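Long-range contact in neural-cadherin (Drosophila melanogaster, PDB 3UBF), which mediates calcium-dependent, homophilic cell-cell adhesion through a chain of extracellular cadherin domains: residues 32-44 / 48-62. Numbering follows the deposited sequence.
Sequences KETFKIRDDNPWV and TNGAVRVKKKWDYEE. With ZN (zinc ion), chain H; CA (calcium ion), chain T; ZN (zinc ion), chain B.
Thr34 and Thr48 lie side by side, their CG2 methyls in contact, where two sheets of a cadherin-domain beta sandwich meet. Strand 34-37 edges one sheet; strand 51-54 lies in the other. Next along, Phe35 N gives a nearly straight hydrogen bond to Thr48 O (2.7 Å, 168°). The Phe35 ring lays a face over Gly50 CA. CD1 of the ring comes within 3.3 Å of Gly50 N. Farther on, Lys55 bends at its third torsion and sends NZ to Asn41 O, 3.1 Å away and above the carbonyl plane. Asn41 OD1 takes the N-H of Trp43 in an Asx turn. Pro42 O accepts a hydrogen bond from Lys56 N. Trp43 O has two donors on opposite faces of its carbonyl: Lys55 N at 2.9 Å and Trp58 NE1 at 3.0 Å. An alanine in place of Trp58 is likely to leave this oxygen with one of these two donors and to open a gap beside Val44 CG1. With CG beside the backbone N (chi1 -52°), the Trp43 indole extends along 56-62. This run also supplies Asp59 and Glu61 to the calcium and zinc sites at the junction with the next domain. Lys56 CE sits over the six-membered ring of Trp43, 3.9 Å from its centroid. Val44 pairs with Val54 in antiparallel, non-hydrogen-bonded fashion, and its CG1 touches Val52 CG1 at 3.7 Å and the edge of Trp58 at CZ2.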
# COMPACT_ATOMS: atom_id res chain seq x y z
N LYS A 32 36.78 -25.45 -27.79
CA LYS A 32 35.93 -26.55 -28.27
C LYS A 32 35.16 -27.28 -27.16
O LYS A 32 34.75 -28.44 -27.33
CB LYS A 32 36.75 -27.52 -29.14
CG LYS A 32 37.30 -26.93 -30.45
CD LYS A 32 36.27 -26.00 -31.12
CE LYS A 32 36.73 -25.49 -32.49
NZ LYS A 32 35.85 -24.35 -32.91
N GLU A 33 34.94 -26.62 -26.04
CA GLU A 33 34.16 -27.23 -24.98
C GLU A 33 32.67 -27.25 -25.30
O GLU A 33 32.13 -26.30 -25.88
CB GLU A 33 34.44 -26.55 -23.64
CG GLU A 33 35.79 -26.95 -23.09
CD GLU A 33 36.17 -26.24 -21.81
OE1 GLU A 33 35.53 -25.22 -21.43
OE2 GLU A 33 37.14 -26.72 -21.19
N THR A 34 32.02 -28.35 -24.94
CA THR A 34 30.57 -28.43 -25.04
C THR A 34 29.99 -28.66 -23.65
O THR A 34 30.63 -29.29 -22.80
CB THR A 34 30.11 -29.52 -26.03
OG1 THR A 34 30.57 -30.81 -25.60
CG2 THR A 34 30.62 -29.21 -27.44
N PHE A 35 28.79 -28.12 -23.44
CA PHE A 35 28.13 -28.19 -22.15
C PHE A 35 26.92 -29.09 -22.23
O PHE A 35 26.40 -29.35 -23.31
CB PHE A 35 27.73 -26.78 -21.69
CG PHE A 35 28.90 -25.85 -21.56
CD1 PHE A 35 29.51 -25.32 -22.70
CD2 PHE A 35 29.41 -25.53 -20.32
CE1 PHE A 35 30.60 -24.47 -22.59
CE2 PHE A 35 30.52 -24.69 -20.21
CZ PHE A 35 31.11 -24.16 -21.34
N LYS A 36 26.49 -29.56 -21.07
CA LYS A 36 25.32 -30.42 -20.91
C LYS A 36 24.96 -30.38 -19.42
O LYS A 36 25.85 -30.47 -18.57
CB LYS A 36 25.65 -31.85 -21.33
CG LYS A 36 24.45 -32.69 -21.71
CD LYS A 36 24.85 -33.86 -22.60
N ILE A 37 23.67 -30.22 -19.11
CA ILE A 37 23.22 -30.21 -17.70
C ILE A 37 23.36 -31.62 -17.06
O ILE A 37 23.18 -32.63 -17.75
CB ILE A 37 21.78 -29.64 -17.56
CG1 ILE A 37 21.58 -28.99 -16.18
CG2 ILE A 37 20.72 -30.70 -17.89
CD1 ILE A 37 20.29 -28.17 -16.06
N ARG A 38 23.70 -31.67 -15.78
CA ARG A 38 23.86 -32.96 -15.08
C ARG A 38 22.50 -33.57 -14.78
O ARG A 38 22.25 -34.73 -15.10
CB ARG A 38 24.66 -32.79 -13.78
CG ARG A 38 25.08 -34.12 -13.09
CD ARG A 38 26.01 -33.90 -11.88
NE ARG A 38 25.29 -33.52 -10.66
N ASP A 39 21.64 -32.76 -14.17
CA ASP A 39 20.27 -33.14 -13.82
C ASP A 39 19.29 -32.17 -14.46
O ASP A 39 19.50 -30.95 -14.41
CB ASP A 39 20.09 -33.09 -12.30
CG ASP A 39 20.69 -34.30 -11.58
OD1 ASP A 39 21.27 -35.21 -12.24
OD2 ASP A 39 20.56 -34.34 -10.34
N ASP A 40 18.22 -32.70 -15.04
CA ASP A 40 17.14 -31.88 -15.58
C ASP A 40 16.58 -30.94 -14.51
O ASP A 40 16.24 -31.34 -13.40
CB ASP A 40 16.02 -32.74 -16.18
CG ASP A 40 16.43 -33.40 -17.50
OD1 ASP A 40 17.49 -33.01 -18.08
OD2 ASP A 40 15.70 -34.30 -17.96
N ASN A 41 16.52 -29.66 -14.87
CA ASN A 41 16.09 -28.63 -13.95
C ASN A 41 14.81 -28.03 -14.50
O ASN A 41 14.68 -27.85 -15.71
CB ASN A 41 17.20 -27.59 -13.81
CG ASN A 41 16.83 -26.45 -12.91
OD1 ASN A 41 16.06 -25.57 -13.29
ND2 ASN A 41 17.39 -26.45 -11.71
N PRO A 42 13.84 -27.71 -13.63
CA PRO A 42 12.56 -27.25 -14.16
C PRO A 42 12.68 -25.86 -14.78
O PRO A 42 11.90 -25.50 -15.67
CB PRO A 42 11.64 -27.23 -12.93
CG PRO A 42 12.35 -28.01 -11.88
CD PRO A 42 13.81 -27.81 -12.16
N TRP A 43 13.68 -25.11 -14.35
CA TRP A 43 13.75 -23.70 -14.67
C TRP A 43 14.70 -23.37 -15.82
O TRP A 43 14.55 -22.33 -16.45
CB TRP A 43 14.11 -22.90 -13.41
CG TRP A 43 13.19 -23.21 -12.26
CD1 TRP A 43 13.49 -23.93 -11.14
CD2 TRP A 43 11.81 -22.84 -12.14
NE1 TRP A 43 12.38 -24.03 -10.33
CE2 TRP A 43 11.34 -23.37 -10.92
CE3 TRP A 43 10.92 -22.11 -12.95
CZ2 TRP A 43 10.03 -23.18 -10.48
CZ3 TRP A 43 9.61 -21.93 -12.51
CH2 TRP A 43 9.18 -22.46 -11.29
N VAL A 44 15.66 -24.25 -16.08
CA VAL A 44 16.69 -23.95 -17.07
C VAL A 44 17.06 -25.18 -17.87
O VAL A 44 17.12 -26.28 -17.33
CB VAL A 44 17.99 -23.35 -16.44
CG1 VAL A 44 17.77 -21.93 -15.91
CG2 VAL A 44 18.56 -24.26 -15.35
N THR A 48 24.31 -26.83 -25.81
CA THR A 48 25.63 -27.38 -26.11
C THR A 48 26.74 -26.34 -25.99
O THR A 48 27.83 -26.64 -25.50
CB THR A 48 25.62 -27.99 -27.51
OG1 THR A 48 24.69 -29.08 -27.53
CG2 THR A 48 27.00 -28.49 -27.92
N ASN A 49 26.45 -25.11 -26.41
CA ASN A 49 27.43 -24.02 -26.37
C ASN A 49 27.56 -23.33 -25.00
O ASN A 49 28.28 -22.35 -24.86
CB ASN A 49 27.12 -22.98 -27.45
CG ASN A 49 25.82 -22.20 -27.17
OD1 ASN A 49 25.20 -22.34 -26.11
ND2 ASN A 49 25.42 -21.38 -28.14
N GLY A 50 26.84 -23.83 -23.99
CA GLY A 50 26.89 -23.23 -22.66
C GLY A 50 25.90 -22.12 -22.37
O GLY A 50 25.87 -21.59 -21.26
N ALA A 51 25.09 -21.75 -23.36
CA ALA A 51 24.02 -20.79 -23.12
C ALA A 51 22.99 -21.40 -22.17
O ALA A 51 22.50 -22.51 -22.43
CB ALA A 51 23.37 -20.35 -24.42
N VAL A 52 22.69 -20.71 -21.07
CA VAL A 52 21.65 -21.14 -20.13
C VAL A 52 20.28 -20.53 -20.48
O VAL A 52 20.12 -19.31 -20.50
CB VAL A 52 22.03 -20.84 -18.67
CG1 VAL A 52 20.90 -21.20 -17.73
CG2 VAL A 52 23.29 -21.60 -18.27
N ARG A 53 19.30 -21.38 -20.78
CA ARG A 53 18.01 -20.89 -21.27
C ARG A 53 16.87 -21.19 -20.32
O ARG A 53 16.86 -22.22 -19.64
CB ARG A 53 17.71 -21.46 -22.66
CG ARG A 53 18.67 -20.95 -23.73
CD ARG A 53 18.49 -21.65 -25.04
NE ARG A 53 17.21 -21.30 -25.64
CZ ARG A 53 16.75 -21.81 -26.78
NH1 ARG A 53 17.47 -22.69 -27.47
NH2 ARG A 53 15.56 -21.41 -27.23
N VAL A 54 15.90 -20.28 -20.30
CA VAL A 54 14.68 -20.45 -19.52
C VAL A 54 13.88 -21.63 -20.06
O VAL A 54 13.52 -21.65 -21.25
CB VAL A 54 13.80 -19.16 -19.55
CG1 VAL A 54 12.60 -19.30 -18.63
CG2 VAL A 54 14.60 -17.93 -19.17
N LYS A 55 13.60 -22.59 -19.19
CA LYS A 55 12.75 -23.72 -19.52
C LYS A 55 11.32 -23.36 -19.15
O LYS A 55 10.51 -23.00 -20.01
CB LYS A 55 13.19 -24.98 -18.76
CG LYS A 55 12.65 -26.27 -19.34
CD LYS A 55 12.76 -27.41 -18.34
CE LYS A 55 13.76 -28.46 -18.79
NZ LYS A 55 13.68 -29.70 -17.97
N LYS A 56 11.01 -23.43 -17.86
CA LYS A 56 9.73 -22.92 -17.36
C LYS A 56 9.96 -21.46 -16.93
O LYS A 56 10.98 -21.15 -16.30
CB LYS A 56 9.18 -23.77 -16.20
CG LYS A 56 7.86 -23.28 -15.59
CD LYS A 56 7.12 -24.39 -14.82
CE LYS A 56 7.93 -24.93 -13.63
NZ LYS A 56 7.18 -25.93 -12.82
N LYS A 57 9.03 -20.59 -17.31
CA LYS A 57 8.97 -19.19 -16.87
C LYS A 57 9.26 -19.08 -15.36
O LYS A 57 8.54 -19.65 -14.53
CB LYS A 57 7.60 -18.60 -17.23
CG LYS A 57 7.19 -17.31 -16.52
CD LYS A 57 6.07 -16.59 -17.28
CE LYS A 57 5.67 -15.27 -16.61
NZ LYS A 57 4.94 -14.36 -17.56
N TRP A 58 10.32 -18.36 -15.02
CA TRP A 58 10.76 -18.25 -13.63
C TRP A 58 9.69 -17.72 -12.69
O TRP A 58 9.01 -16.73 -12.99
CB TRP A 58 12.02 -17.39 -13.55
CG TRP A 58 13.19 -18.06 -14.18
CD1 TRP A 58 13.20 -19.28 -14.80
CD2 TRP A 58 14.52 -17.55 -14.27
NE1 TRP A 58 14.46 -19.55 -15.26
CE2 TRP A 58 15.29 -18.50 -14.96
CE3 TRP A 58 15.14 -16.37 -13.84
CZ2 TRP A 58 16.64 -18.32 -15.23
CZ3 TRP A 58 16.49 -16.19 -14.11
CH2 TRP A 58 17.23 -17.16 -14.80
N ASP A 59 9.54 -18.40 -11.56
CA ASP A 59 8.58 -18.02 -10.54
C ASP A 59 9.26 -18.18 -9.18
O ASP A 59 9.42 -19.29 -8.67
CB ASP A 59 7.33 -18.86 -10.67
CG ASP A 59 6.23 -18.43 -9.74
OD1 ASP A 59 6.42 -17.49 -8.93
OD2 ASP A 59 5.15 -19.06 -9.81
N TYR A 60 9.68 -17.05 -8.64
CA TYR A 60 10.43 -16.96 -7.39
C TYR A 60 9.76 -17.70 -6.23
O TYR A 60 10.42 -18.39 -5.46
CB TYR A 60 10.61 -15.48 -7.05
CG TYR A 60 11.29 -15.20 -5.74
CD1 TYR A 60 12.67 -15.03 -5.66
CD2 TYR A 60 10.54 -15.04 -4.57
CE1 TYR A 60 13.29 -14.74 -4.47
CE2 TYR A 60 11.15 -14.75 -3.37
CZ TYR A 60 12.53 -14.60 -3.33
OH TYR A 60 13.14 -14.33 -2.12
N GLU A 61 8.44 -17.54 -6.13
CA GLU A 61 7.64 -18.17 -5.09
C GLU A 61 7.70 -19.69 -5.18
O GLU A 61 7.59 -20.38 -4.17
CB GLU A 61 6.18 -17.70 -5.16
CG GLU A 61 5.94 -16.26 -4.69
CD GLU A 61 6.47 -15.19 -5.64
OE1 GLU A 61 7.01 -15.51 -6.72
OE2 GLU A 61 6.33 -14.01 -5.31
N GLU A 62 7.87 -20.20 -6.40
CA GLU A 62 7.93 -21.64 -6.65
C GLU A 62 9.32 -22.27 -6.40
O GLU A 62 9.44 -23.50 -6.37
CB GLU A 62 7.39 -21.98 -8.04
CG GLU A 62 5.86 -22.06 -8.06
CD GLU A 62 5.26 -22.27 -9.45
OE1 GLU A 62 5.89 -22.92 -10.32
OE2 GLU A 62 4.12 -21.78 -9.66
ZN ZN H . 3.56 -17.88 -9.01
CA CA T . 6.27 -14.55 -8.63
ZN ZN B . 6.95 -12.45 -6.22
O HOH W 1 16.68 -28.84 -17.65
O HOH W 2 6.72 -12.23 -7.76
O HOH W 3 2.82 -16.69 -10.59
O HOH W 4 3.63 -18.84 -7.50
O HOH W 5 5.73 -14.46 -10.84